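Local atomic coordinates of type III chaperone protein ShcA (Pseudomonas syringae pv. tomato, PDB entry 4G6T), a protein that probably acts as a class IA type III secretion chaperone of the CesT family, binding an effector protein before its export. Residues Y95-S100 with E120-W125. Numbering follows the deposited sequence.
Sequences YHAYQS and EWMRGW
CG of Trp-121 is anti to the backbone N (chi1 172°) and chi2 of -108° turns the CD1-NE1 edge of the indole from the helix to the methyl of Ala-97 on the strand, while Met-122 sets CG anti to its own carbonyl carbon (chi1 -71°) and brings that methylene to the same methyl. Ala-97 CB meets two neighbouring helix residues: it lies 3.6 Å from Trp-121 CD1, near the plane of the ring and at its edge rather than over a face, and 4.0 Å from Met-122 CG. The indole NE1 is 3.9 Å from Ala-97 CB, but its hydrogen bond goes to the carbonyl O of Gly-85 on the neighbouring strand 85-88. From the next helical turn the Trp-125 ring comes edge-on to one face of the Trp-121 indole, its NE1 3.2 Å over that plane and nearer the ring's border than its centre. No hydrogen bond joins 95-100 to 120-125: the two segments meet through apolar carbon contacts alone, and the polar links between the C-terminal helix and the antiparallel sheet of this CesT-type fold are made beside them, by Trp-121 NE1 to Gly-85 O and by Gln-99 NE2 to Glu-114 OE1.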
loop_
_atom_site.group_PDB
_atom_site.type_symbol
_atom_site.label_atom_id
_atom_site.label_comp_id
_atom_site.label_asym_id
_atom_site.label_seq_id
_atom_site.Cartn_x
_atom_site.Cartn_y
_atom_site.Cartn_z
ATOM N N TYR A 95 -14.676 -2.226 2.555
ATOM C CA TYR A 95 -13.892 -2.373 3.794
ATOM C C TYR A 95 -12.412 -2.321 3.441
ATOM O O TYR A 95 -11.926 -3.001 2.506
ATOM C CB TYR A 95 -14.212 -3.614 4.548
ATOM C CG TYR A 95 -15.621 -3.645 5.085
ATOM C CD1 TYR A 95 -15.982 -2.856 6.151
ATOM C CD2 TYR A 95 -16.563 -4.456 4.530
ATOM C CE1 TYR A 95 -17.266 -2.883 6.665
ATOM C CE2 TYR A 95 -17.851 -4.511 5.063
ATOM C CZ TYR A 95 -18.179 -3.713 6.122
ATOM O OH TYR A 95 -19.473 -3.751 6.649
ATOM N N HIS A 96 -11.691 -1.551 4.239
ATOM C CA HIS A 96 -10.242 -1.354 4.106
ATOM C C HIS A 96 -9.517 -1.853 5.303
ATOM O O HIS A 96 -9.912 -1.489 6.434
ATOM C CB HIS A 96 -9.883 0.092 3.891
ATOM C CG HIS A 96 -10.400 0.658 2.590
ATOM N ND1 HIS A 96 -9.604 1.225 1.626
ATOM C CD2 HIS A 96 -11.669 0.697 2.115
ATOM C CE1 HIS A 96 -10.382 1.591 0.563
ATOM N NE2 HIS A 96 -11.640 1.302 0.869
ATOM N N ALA A 97 -8.416 -2.586 5.120
ATOM C CA ALA A 97 -7.467 -2.923 6.168
ATOM C C ALA A 97 -6.305 -1.904 6.068
ATOM O O ALA A 97 -6.034 -1.341 5.012
ATOM C CB ALA A 97 -6.955 -4.317 6.019
ATOM N N TYR A 98 -5.694 -1.570 7.211
ATOM C CA TYR A 98 -4.658 -0.541 7.181
ATOM C C TYR A 98 -3.631 -0.764 8.286
ATOM O O TYR A 98 -3.914 -1.380 9.374
ATOM C CB TYR A 98 -5.236 0.870 7.256
ATOM C CG TYR A 98 -5.902 1.108 8.603
ATOM C CD1 TYR A 98 -5.159 1.694 9.629
ATOM C CD2 TYR A 98 -7.217 0.854 8.791
ATOM C CE1 TYR A 98 -5.763 1.992 10.841
ATOM C CE2 TYR A 98 -7.814 1.099 10.045
ATOM C CZ TYR A 98 -7.047 1.665 11.056
ATOM O OH TYR A 98 -7.587 1.861 12.319
ATOM N N GLN A 99 -2.411 -0.304 8.034
ATOM C CA GLN A 99 -1.366 -0.216 9.073
ATOM C C GLN A 99 -0.625 1.061 8.798
ATOM O O GLN A 99 -0.432 1.439 7.642
ATOM C CB GLN A 99 -0.451 -1.396 9.051
ATOM C CG GLN A 99 0.748 -1.381 10.010
ATOM C CD GLN A 99 0.350 -1.280 11.475
ATOM O OE1 GLN A 99 -0.288 -0.324 11.891
ATOM N NE2 GLN A 99 0.600 -2.327 12.173
ATOM N N SER A 100 -0.236 1.788 9.824
ATOM C CA SER A 100 0.567 2.990 9.669
ATOM C C SER A 100 1.904 2.758 10.288
ATOM O O SER A 100 2.040 2.145 11.349
ATOM C CB SER A 100 -0.086 4.205 10.325
ATOM O OG SER A 100 0.778 5.318 10.267
ATOM N N GLU A 120 -1.718 -11.214 5.919
ATOM C CA GLU A 120 -2.296 -12.354 6.654
ATOM C C GLU A 120 -3.612 -11.939 7.340
ATOM O O GLU A 120 -4.566 -12.758 7.418
ATOM C CB GLU A 120 -1.319 -12.998 7.536
ATOM C CG GLU A 120 -0.111 -13.658 6.773
ATOM C CD GLU A 120 -0.530 -14.462 5.513
ATOM O OE1 GLU A 120 -1.292 -15.438 5.660
ATOM O OE2 GLU A 120 -0.202 -14.094 4.368
ATOM N N TRP A 121 -3.716 -10.704 7.812
ATOM C CA TRP A 121 -4.970 -10.143 8.332
ATOM C C TRP A 121 -6.045 -10.133 7.292
ATOM O O TRP A 121 -7.181 -10.604 7.527
ATOM C CB TRP A 121 -4.655 -8.717 8.863
ATOM C CG TRP A 121 -5.770 -7.808 9.304
ATOM C CD1 TRP A 121 -6.253 -6.681 8.674
ATOM C CD2 TRP A 121 -6.484 -7.862 10.561
ATOM N NE1 TRP A 121 -7.168 -6.031 9.487
ATOM C CE2 TRP A 121 -7.303 -6.715 10.616
ATOM C CE3 TRP A 121 -6.427 -8.723 11.640
ATOM C CZ2 TRP A 121 -8.138 -6.470 11.737
ATOM C CZ3 TRP A 121 -7.256 -8.479 12.732
ATOM C CH2 TRP A 121 -8.105 -7.387 12.727
ATOM N N MET A 122 -5.736 -9.664 6.078
ATOM C CA MET A 122 -6.635 -9.693 4.924
ATOM C C MET A 122 -7.063 -11.128 4.634
ATOM O O MET A 122 -8.238 -11.375 4.397
ATOM C CB MET A 122 -5.924 -9.052 3.739
ATOM C CG MET A 122 -5.792 -7.540 3.925
ATOM S SD MET A 122 -4.592 -6.780 2.837
ATOM C CE MET A 122 -5.459 -7.008 1.231
ATOM N N ARG A 123 -6.121 -12.032 4.662
ATOM C CA ARG A 123 -6.417 -13.445 4.338
ATOM C C ARG A 123 -7.437 -13.966 5.349
ATOM O O ARG A 123 -8.432 -14.596 4.953
ATOM C CB ARG A 123 -5.162 -14.281 4.328
ATOM C CG ARG A 123 -5.422 -15.701 3.835
ATOM C CD ARG A 123 -4.215 -16.608 3.903
ATOM N NE ARG A 123 -3.005 -15.948 3.435
ATOM C CZ ARG A 123 -2.667 -15.696 2.169
ATOM N NH1 ARG A 123 -3.442 -16.025 1.140
ATOM N NH2 ARG A 123 -1.531 -15.060 1.939
ATOM N N GLY A 124 -7.199 -13.683 6.616
ATOM C CA GLY A 124 -8.107 -14.194 7.684
ATOM C C GLY A 124 -9.489 -13.676 7.489
ATOM O O GLY A 124 -10.503 -14.437 7.604
ATOM N N TRP A 125 -9.665 -12.392 7.197
ATOM C CA TRP A 125 -11.003 -11.830 7.032
ATOM C C TRP A 125 -11.733 -12.351 5.824
ATOM O O TRP A 125 -12.943 -12.398 5.768
ATOM C CB TRP A 125 -10.967 -10.288 6.984
ATOM C CG TRP A 125 -10.800 -9.733 8.390
ATOM C CD1 TRP A 125 -9.682 -9.164 8.943
ATOM C CD2 TRP A 125 -11.794 -9.815 9.489
ATOM N NE1 TRP A 125 -9.908 -8.861 10.276
ATOM C CE2 TRP A 125 -11.139 -9.267 10.664
ATOM C CE3 TRP A 125 -13.105 -10.297 9.582
ATOM C CZ2 TRP A 125 -11.793 -9.152 11.900
ATOM C CZ3 TRP A 125 -13.747 -10.188 10.834
ATOM C CH2 TRP A 125 -13.103 -9.637 11.951
#